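Local coordinates for AP endonuclease, family protein 2 (Mycobacterium smegmatis, PDB 5TNV) that binds a magnesium ion in a xylose isomerase-like TIM barrel and may act as an endonuclease, at residues A[192-197]-A[201-206]; A[232-235]-A[239-242]; A[243-248]-A[282-287]. All blocks are in the same frame, centred on the assembly; numbering follows the deposited sequence.

Interaction 1 of 3, residues A[192-197]-A[201-206]; sequences LEMYED and GTPDDA
The loop that leaves the end of strand 189-193 has its nearest CA pair at Glu196 and Gly201, 4.3 Å apart and just before helix 203-213, and Tyr195 O lies 3.1 Å from Gly201 CA. With no side chain, Gly201 lets the two backbones come this close. One water ties them together, donating to Gly201 O and accepting from Asp197 N at 2.9 Å. Met194 supplies the main side-chain contact. With CG anti to its carbonyl carbon (chi1 -67°) and a bend at chi3, the thioether lies over the first turn of the helix: SD is 3.7 Å from Ala206 CB, and CE is 3.7 Å from Thr202 O. The small alanine leaves room for the flexible sulfur chain. Thr202 is the N-cap, its OG1 accepting from Asp205 N at 3.0 Å with an N-H...O angle of 159°. Glu196 OE1 sits over the centre of the Tyr195 ring, while OE2 is paired with Arg229. Nearby, Glu193 binds magnesium with Asp223 and His252. The contact joins the first two elements of the beta-alpha-beta unit 189-193, 203-213 and 218-221; Ala206 also touches Leu220 of strand 218-221, and Met194 touches Val244 of helix 237-244.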
loop_
_atom_site.group_PDB
_atom_site.type_symbol
_atom_site.label_atom_id
_atom_site.label_comp_id
_atom_site.label_asym_id
_atom_site.label_seq_id
_atom_site.Cartn_x
_atom_site.Cartn_y
_atom_site.Cartn_z
ATOM N N LEU A 192 -23.534 16.591 7.813
ATOM C CA LEU A 192 -24.145 15.929 6.678
ATOM C C LEU A 192 -23.099 15.263 5.808
ATOM O O LEU A 192 -22.242 15.910 5.221
ATOM C CB LEU A 192 -24.913 16.937 5.806
ATOM C CG LEU A 192 -25.884 17.876 6.544
ATOM C CD1 LEU A 192 -26.509 18.832 5.543
ATOM C CD2 LEU A 192 -26.940 17.065 7.301
ATOM N N GLU A 193 -23.154 13.923 5.773
ATOM C CA GLU A 193 -22.122 13.120 5.119
ATOM C C GLU A 193 -22.319 13.055 3.611
ATOM O O GLU A 193 -23.293 12.460 3.111
ATOM C CB GLU A 193 -22.121 11.710 5.742
ATOM C CG GLU A 193 -21.057 10.813 5.190
ATOM C CD GLU A 193 -21.042 9.448 5.886
ATOM O OE1 GLU A 193 -21.678 9.294 6.941
ATOM O OE2 GLU A 193 -20.333 8.530 5.361
ATOM N N MET A 194 -21.351 13.601 2.881
ATOM C CA MET A 194 -21.376 13.486 1.426
ATOM C C MET A 194 -21.245 12.036 1.016
ATOM O O MET A 194 -20.388 11.309 1.531
ATOM C CB MET A 194 -20.260 14.336 0.815
ATOM C CG MET A 194 -20.473 15.822 1.023
ATOM S SD MET A 194 -19.225 16.890 0.317
ATOM C CE MET A 194 -19.368 16.455 -1.430
ATOM N N TYR A 195 -22.065 11.623 0.057
ATOM C CA TYR A 195 -22.175 10.220 -0.371
ATOM C C TYR A 195 -22.807 10.256 -1.764
ATOM O O TYR A 195 -23.731 11.040 -2.021
ATOM C CB TYR A 195 -22.946 9.391 0.639
ATOM C CG TYR A 195 -23.051 7.909 0.319
ATOM C CD1 TYR A 195 -23.981 7.456 -0.623
ATOM C CD2 TYR A 195 -22.246 6.974 0.926
ATOM C CE1 TYR A 195 -24.100 6.129 -0.957
ATOM C CE2 TYR A 195 -22.380 5.619 0.639
ATOM C CZ TYR A 195 -23.278 5.208 -0.290
ATOM O OH TYR A 195 -23.420 3.851 -0.555
ATOM N N GLU A 196 -22.349 9.391 -2.632
ATOM C CA GLU A 196 -22.787 9.329 -4.025
ATOM C C GLU A 196 -24.280 9.075 -4.161
ATOM O O GLU A 196 -24.928 8.337 -3.413
ATOM C CB GLU A 196 -21.981 8.243 -4.750
ATOM C CG GLU A 196 -22.026 6.851 -4.146
ATOM C CD GLU A 196 -20.994 6.543 -3.082
ATOM O OE1 GLU A 196 -20.550 7.441 -2.354
ATOM O OE2 GLU A 196 -20.595 5.341 -2.941
ATOM N N ASP A 197 -24.823 9.703 -5.200
ATOM C CA ASP A 197 -26.203 9.448 -5.640
ATOM C C ASP A 197 -27.223 9.984 -4.652
ATOM O O ASP A 197 -28.388 9.549 -4.675
ATOM C CB ASP A 197 -26.438 7.978 -5.979
ATOM C CG ASP A 197 -25.423 7.387 -6.936
ATOM O OD1 ASP A 197 -25.029 8.093 -7.911
ATOM O OD2 ASP A 197 -24.997 6.229 -6.705
ATOM N N GLY A 201 -24.209 14.522 -3.149
ATOM C CA GLY A 201 -23.368 13.562 -3.849
ATOM C C GLY A 201 -22.374 14.114 -4.826
ATOM O O GLY A 201 -21.675 13.327 -5.497
ATOM N N THR A 202 -22.276 15.452 -4.935
ATOM C CA THR A 202 -21.236 16.131 -5.667
ATOM C C THR A 202 -20.844 17.359 -4.848
ATOM O O THR A 202 -21.663 17.827 -4.044
ATOM C CB THR A 202 -21.661 16.628 -7.070
ATOM O OG1 THR A 202 -22.519 17.756 -6.895
ATOM C CG2 THR A 202 -22.390 15.548 -7.831
ATOM N N PRO A 203 -19.651 17.882 -5.036
ATOM C CA PRO A 203 -19.295 19.118 -4.328
ATOM C C PRO A 203 -20.278 20.269 -4.525
ATOM O O PRO A 203 -20.708 20.893 -3.564
ATOM C CB PRO A 203 -17.894 19.424 -4.898
ATOM C CG PRO A 203 -17.300 18.054 -5.199
ATOM C CD PRO A 203 -18.470 17.286 -5.753
ATOM N N ASP A 204 -20.644 20.551 -5.757
ATOM C CA ASP A 204 -21.582 21.649 -5.984
ATOM C C ASP A 204 -22.931 21.363 -5.334
ATOM O O ASP A 204 -23.541 22.308 -4.788
ATOM C CB ASP A 204 -21.749 21.936 -7.463
ATOM C CG ASP A 204 -20.579 22.566 -8.146
ATOM O OD1 ASP A 204 -19.677 23.088 -7.459
ATOM O OD2 ASP A 204 -20.552 22.553 -9.390
ATOM N N ASP A 205 -23.420 20.141 -5.395
ATOM C CA ASP A 205 -24.717 19.846 -4.808
ATOM C C ASP A 205 -24.647 20.001 -3.308
ATOM O O ASP A 205 -25.586 20.469 -2.674
ATOM C CB ASP A 205 -25.219 18.464 -5.185
ATOM C CG ASP A 205 -25.804 18.370 -6.568
ATOM O OD1 ASP A 205 -25.978 19.381 -7.261
ATOM O OD2 ASP A 205 -26.135 17.198 -6.929
ATOM N N ALA A 206 -23.530 19.574 -2.692
ATOM C CA ALA A 206 -23.368 19.688 -1.233
ATOM C C ALA A 206 -23.331 21.123 -0.817
ATOM O O ALA A 206 -23.934 21.484 0.208
ATOM C CB ALA A 206 -22.117 18.927 -0.831
HETATM O O HOH W 1 -23.165 11.377 -6.921
#

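Interaction 2 of 3, residues A[232-235]-A[239-242]; sequences RPMP and EMYA
Pro235 and Met240 bury the most surface here, with Glu239 and Met234 adding smaller shares. The contact packs the loop between helices 225-228 and 237-244 of the TIM barrel onto the second of these helices. Proline offers a compact apolar ring that packs on the Met240 chain. Its CB rests 3.8 Å from Met240 CG, the two side chains crossing at about a right angle. Met240 starts with CG beside its backbone N (chi1 -62°) and turns at chi3, which brings its methyl group to the carbonyl of the proline: CE is 3.4 Å from Pro235 O. The same methyl also touches Met234, whose CG is 3.7 Å away. The two sulfurs meet as well, Met234 SD lying 3.7 Å from Met240 SD, where one bent thioether chain lies across the other. Unbranched and flexible, methionine can bend to meet both the ring and the other thioether. At the exposed end, Glu239 extends beyond CG and reaches obliquely across to the proline ring, OE2 being 3.7 Å from Pro235 CB. Leu227 and Val228 of helix 225-228 touch Met234 and Met240 respectively and extend the apolar patch. Across the two segments the grip is therefore van der Waals packing of thioethers and a proline ring, and the acidic group of Glu239 adds contact without a hydrogen bond to residues 232-235.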
loop_
_atom_site.group_PDB
_atom_site.type_symbol
_atom_site.label_atom_id
_atom_site.label_comp_id
_atom_site.label_asym_id
_atom_site.label_seq_id
_atom_site.Cartn_x
_atom_site.Cartn_y
_atom_site.Cartn_z
ATOM N N ARG A 232 -16.273 6.485 -12.301
ATOM C CA ARG A 232 -16.977 7.516 -13.047
ATOM C C ARG A 232 -16.065 8.733 -13.068
ATOM O O ARG A 232 -15.187 8.859 -12.182
ATOM C CB ARG A 232 -18.348 7.860 -12.437
ATOM C CG ARG A 232 -18.263 8.616 -11.165
ATOM C CD ARG A 232 -19.583 9.087 -10.600
ATOM N NE ARG A 232 -20.428 8.011 -10.099
ATOM C CZ ARG A 232 -21.491 8.342 -9.375
ATOM N NH1 ARG A 232 -21.908 9.567 -9.076
ATOM N NH2 ARG A 232 -22.222 7.345 -8.909
ATOM N N PRO A 233 -16.279 9.662 -13.989
ATOM C CA PRO A 233 -15.512 10.930 -13.970
ATOM C C PRO A 233 -15.687 11.630 -12.662
ATOM O O PRO A 233 -16.788 11.627 -12.053
ATOM C CB PRO A 233 -16.156 11.714 -15.102
ATOM C CG PRO A 233 -16.756 10.735 -16.008
ATOM C CD PRO A 233 -17.199 9.572 -15.141
ATOM N N MET A 234 -14.593 12.243 -12.201
ATOM C CA MET A 234 -14.595 12.897 -10.874
ATOM C C MET A 234 -13.558 14.007 -10.936
ATOM O O MET A 234 -12.420 13.759 -11.384
ATOM C CB MET A 234 -14.257 11.910 -9.753
ATOM C CG MET A 234 -14.605 12.188 -8.287
ATOM S SD MET A 234 -16.283 12.763 -8.085
ATOM C CE MET A 234 -17.094 11.230 -8.504
ATOM N N PRO A 235 -13.836 15.227 -10.482
ATOM C CA PRO A 235 -12.784 16.255 -10.391
ATOM C C PRO A 235 -11.691 15.809 -9.420
ATOM O O PRO A 235 -11.897 14.977 -8.529
ATOM C CB PRO A 235 -13.502 17.492 -9.860
ATOM C CG PRO A 235 -14.954 17.248 -10.231
ATOM C CD PRO A 235 -15.135 15.783 -10.029
ATOM N N GLU A 239 -9.492 20.098 -5.913
ATOM C CA GLU A 239 -10.541 20.988 -6.338
ATOM C C GLU A 239 -11.804 20.736 -5.502
ATOM O O GLU A 239 -12.475 21.653 -5.008
ATOM C CB GLU A 239 -10.849 20.851 -7.814
ATOM C CG GLU A 239 -12.019 21.612 -8.367
ATOM C CD GLU A 239 -12.405 21.252 -9.761
ATOM O OE1 GLU A 239 -11.421 21.068 -10.591
ATOM O OE2 GLU A 239 -13.657 21.189 -9.975
ATOM N N MET A 240 -12.143 19.450 -5.335
ATOM C CA MET A 240 -13.384 19.144 -4.614
ATOM C C MET A 240 -13.288 19.570 -3.164
ATOM O O MET A 240 -14.219 20.164 -2.608
ATOM C CB MET A 240 -13.679 17.640 -4.676
ATOM C CG MET A 240 -13.912 17.080 -6.103
ATOM S SD MET A 240 -14.761 15.495 -6.101
ATOM C CE MET A 240 -13.489 14.370 -5.545
ATOM N N TYR A 241 -12.179 19.258 -2.487
ATOM C CA TYR A 241 -12.007 19.625 -1.094
ATOM C C TYR A 241 -11.978 21.133 -0.908
ATOM O O TYR A 241 -12.547 21.641 0.045
ATOM C CB TYR A 241 -10.765 18.969 -0.503
ATOM C CG TYR A 241 -11.003 17.601 0.104
ATOM C CD1 TYR A 241 -11.844 17.467 1.213
ATOM C CD2 TYR A 241 -10.380 16.456 -0.375
ATOM C CE1 TYR A 241 -12.091 16.259 1.803
ATOM C CE2 TYR A 241 -10.624 15.220 0.221
ATOM C CZ TYR A 241 -11.469 15.136 1.319
ATOM O OH TYR A 241 -11.753 13.938 1.971
ATOM N N ALA A 242 -11.346 21.880 -1.825
ATOM C CA ALA A 242 -11.366 23.322 -1.696
ATOM C C ALA A 242 -12.788 23.897 -1.696
ATOM O O ALA A 242 -13.074 24.888 -1.018
ATOM C CB ALA A 242 -10.529 23.971 -2.840
#

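Interaction 3 of 3, residues A[243-248]-A[282-287]; sequences KVLPYS and RQIIRL
Leu245 and Leu287 mark the closest backbone approach, their CA atoms 8.3 Å apart, where the 3-10 turn 245-247 near the end of helix 237-244 faces helix 281-290. Both helices belong to the outer layer of the TIM barrel. Leu245 points toward the other helix with CG anti to its carbonyl carbon (chi1 -78°), and its CD1 does the touching, meeting apolar side chains and a backbone oxygen. That methyl lies 4.2 Å from Leu287 CD2 and 4.3 Å from Ile284 CG2, and it also comes near Ile284 O. One branched leucine thus meets two residues three positions apart, on about the same side of helix 281-290, and the wide spacing makes this a light contact. Aliphatic residues suit the buried interface because none of their side chains brings a polar group to be satisfied. Ile284 also rests on Trp251 of strand 251-261, and Arg282 forms a salt bridge with Asp305 of the second subunit. The 3-10 turn is tied back to Val244, whose O accepts from Tyr247 N and, at 2.9 Å, from Ser248 OG; these donors reach it from opposite faces of the carbonyl plane, the hydroxyl 53° out of it.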
loop_
_atom_site.group_PDB
_atom_site.type_symbol
_atom_site.label_atom_id
_atom_site.label_comp_id
_atom_site.label_asym_id
_atom_site.label_seq_id
_atom_site.Cartn_x
_atom_site.Cartn_y
_atom_site.Cartn_z
ATOM N N LYS A 243 -13.684 23.285 -2.427
ATOM C CA LYS A 243 -15.040 23.778 -2.478
ATOM C C LYS A 243 -15.777 23.530 -1.167
ATOM O O LYS A 243 -16.575 24.371 -0.779
ATOM C CB LYS A 243 -15.795 23.102 -3.627
ATOM C CG LYS A 243 -15.549 23.605 -5.002
ATOM C CD LYS A 243 -16.450 22.873 -5.991
ATOM C CE LYS A 243 -16.111 23.528 -7.299
ATOM N NZ LYS A 243 -17.008 22.954 -8.313
ATOM N N VAL A 244 -15.629 22.340 -0.612
ATOM C CA VAL A 244 -16.488 21.943 0.504
ATOM C C VAL A 244 -15.886 22.186 1.884
ATOM O O VAL A 244 -16.648 22.327 2.865
ATOM C CB VAL A 244 -16.993 20.484 0.375
ATOM C CG1 VAL A 244 -17.897 20.349 -0.848
ATOM C CG2 VAL A 244 -15.841 19.495 0.332
ATOM N N LEU A 245 -14.560 22.246 2.027
ATOM C CA LEU A 245 -13.965 22.463 3.349
ATOM C C LEU A 245 -14.453 23.723 4.045
ATOM O O LEU A 245 -14.601 23.662 5.287
ATOM C CB LEU A 245 -12.446 22.392 3.272
ATOM C CG LEU A 245 -11.896 20.968 3.195
ATOM C CD1 LEU A 245 -10.419 21.016 2.835
ATOM C CD2 LEU A 245 -12.116 20.197 4.489
ATOM N N PRO A 246 -14.695 24.856 3.375
ATOM C CA PRO A 246 -15.205 26.049 4.087
ATOM C C PRO A 246 -16.512 25.807 4.829
ATOM O O PRO A 246 -16.833 26.600 5.699
ATOM C CB PRO A 246 -15.396 27.078 2.966
ATOM C CG PRO A 246 -14.348 26.689 1.956
ATOM C CD PRO A 246 -14.428 25.165 1.962
ATOM N N TYR A 247 -17.281 24.792 4.471
ATOM C CA TYR A 247 -18.581 24.510 5.040
ATOM C C TYR A 247 -18.572 23.299 5.974
ATOM O O TYR A 247 -19.639 22.860 6.403
ATOM C CB TYR A 247 -19.604 24.260 3.921
ATOM C CG TYR A 247 -19.715 25.397 2.952
ATOM C CD1 TYR A 247 -20.555 26.448 3.232
ATOM C CD2 TYR A 247 -18.982 25.426 1.770
ATOM C CE1 TYR A 247 -20.675 27.509 2.358
ATOM C CE2 TYR A 247 -19.069 26.492 0.900
ATOM C CZ TYR A 247 -19.924 27.518 1.210
ATOM O OH TYR A 247 -20.044 28.604 0.305
ATOM N N SER A 248 -17.391 22.729 6.240
ATOM C CA SER A 248 -17.248 21.456 6.926
ATOM C C SER A 248 -17.042 21.591 8.432
ATOM O O SER A 248 -16.199 22.364 8.894
ATOM C CB SER A 248 -16.099 20.678 6.278
ATOM O OG SER A 248 -16.387 20.341 4.944
ATOM N N ARG A 282 -1.821 15.188 3.278
ATOM C CA ARG A 282 -0.944 16.170 3.934
ATOM C C ARG A 282 -1.346 17.566 3.463
ATOM O O ARG A 282 -1.576 18.486 4.236
ATOM C CB ARG A 282 0.517 15.820 3.665
ATOM C CG ARG A 282 1.503 16.717 4.409
ATOM C CD ARG A 282 2.977 16.317 4.111
ATOM N NE ARG A 282 3.158 14.916 4.383
ATOM C CZ ARG A 282 3.254 14.364 5.571
ATOM N NH1 ARG A 282 3.489 15.091 6.646
ATOM N NH2 ARG A 282 3.154 13.061 5.666
ATOM N N GLN A 283 -1.430 17.737 2.133
ATOM C CA GLN A 283 -1.858 19.003 1.561
ATOM C C GLN A 283 -3.283 19.328 1.979
ATOM O O GLN A 283 -3.597 20.481 2.312
ATOM C CB GLN A 283 -1.743 18.967 0.058
ATOM C CG GLN A 283 -0.361 18.977 -0.511
ATOM C CD GLN A 283 -0.327 18.791 -2.038
ATOM O OE1 GLN A 283 -1.375 18.518 -2.688
ATOM N NE2 GLN A 283 0.831 18.922 -2.614
ATOM N N ILE A 284 -4.184 18.356 1.935
ATOM C CA ILE A 284 -5.609 18.647 2.172
ATOM C C ILE A 284 -5.889 18.923 3.657
ATOM O O ILE A 284 -6.687 19.833 3.944
ATOM C CB ILE A 284 -6.487 17.543 1.546
ATOM C CG1 ILE A 284 -6.358 17.538 0.022
ATOM C CG2 ILE A 284 -7.918 17.643 2.030
ATOM C CD1 ILE A 284 -6.705 18.791 -0.670
ATOM N N ILE A 285 -5.287 18.207 4.582
ATOM C CA ILE A 285 -5.469 18.555 5.995
ATOM C C ILE A 285 -4.916 19.938 6.252
ATOM O O ILE A 285 -5.532 20.742 6.950
ATOM C CB ILE A 285 -4.859 17.497 6.923
ATOM C CG1 ILE A 285 -5.639 16.186 6.853
ATOM C CG2 ILE A 285 -4.762 17.996 8.358
ATOM C CD1 ILE A 285 -4.895 15.006 7.442
ATOM N N ARG A 286 -3.728 20.281 5.691
ATOM C CA ARG A 286 -3.213 21.620 5.916
ATOM C C ARG A 286 -4.127 22.667 5.323
ATOM O O ARG A 286 -4.332 23.735 5.944
ATOM C CB ARG A 286 -1.797 21.762 5.337
ATOM C CG ARG A 286 -0.719 21.247 6.285
ATOM C CD ARG A 286 0.615 21.139 5.576
ATOM N NE ARG A 286 1.663 21.015 6.584
ATOM C CZ ARG A 286 2.356 21.962 7.175
ATOM N NH1 ARG A 286 3.259 21.614 8.093
ATOM N NH2 ARG A 286 2.215 23.235 6.910
ATOM N N LEU A 287 -4.709 22.430 4.153
ATOM C CA LEU A 287 -5.666 23.319 3.545
ATOM C C LEU A 287 -6.866 23.510 4.466
ATOM O O LEU A 287 -7.339 24.630 4.681
ATOM C CB LEU A 287 -6.130 22.784 2.177
ATOM C CG LEU A 287 -7.182 23.637 1.477
ATOM C CD1 LEU A 287 -6.642 25.023 1.173
ATOM C CD2 LEU A 287 -7.669 22.879 0.233
#

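Interactions 1 and 3 are buried, whereas interaction 2 lies partly at the surface, where a loop meets helix 237-244. That helix links the set: interactions 2 and 3 both use it, and its residues also pack on the segments of interaction 1, with Met240 touching Pro203 and Val244 touching Met194. Two salt bridges also run between the contacts: Asp197 with Arg232 between interactions 1 and 2, and Asp204 with Lys243 between 1 and 3. Chemistry follows position. Next to the metal site, interaction 1 combines a close backbone approach, a bridging water and a thioether; interaction 2 relies on methionines and proline, and interaction 3, between outer helices, on aliphatic methyl groups.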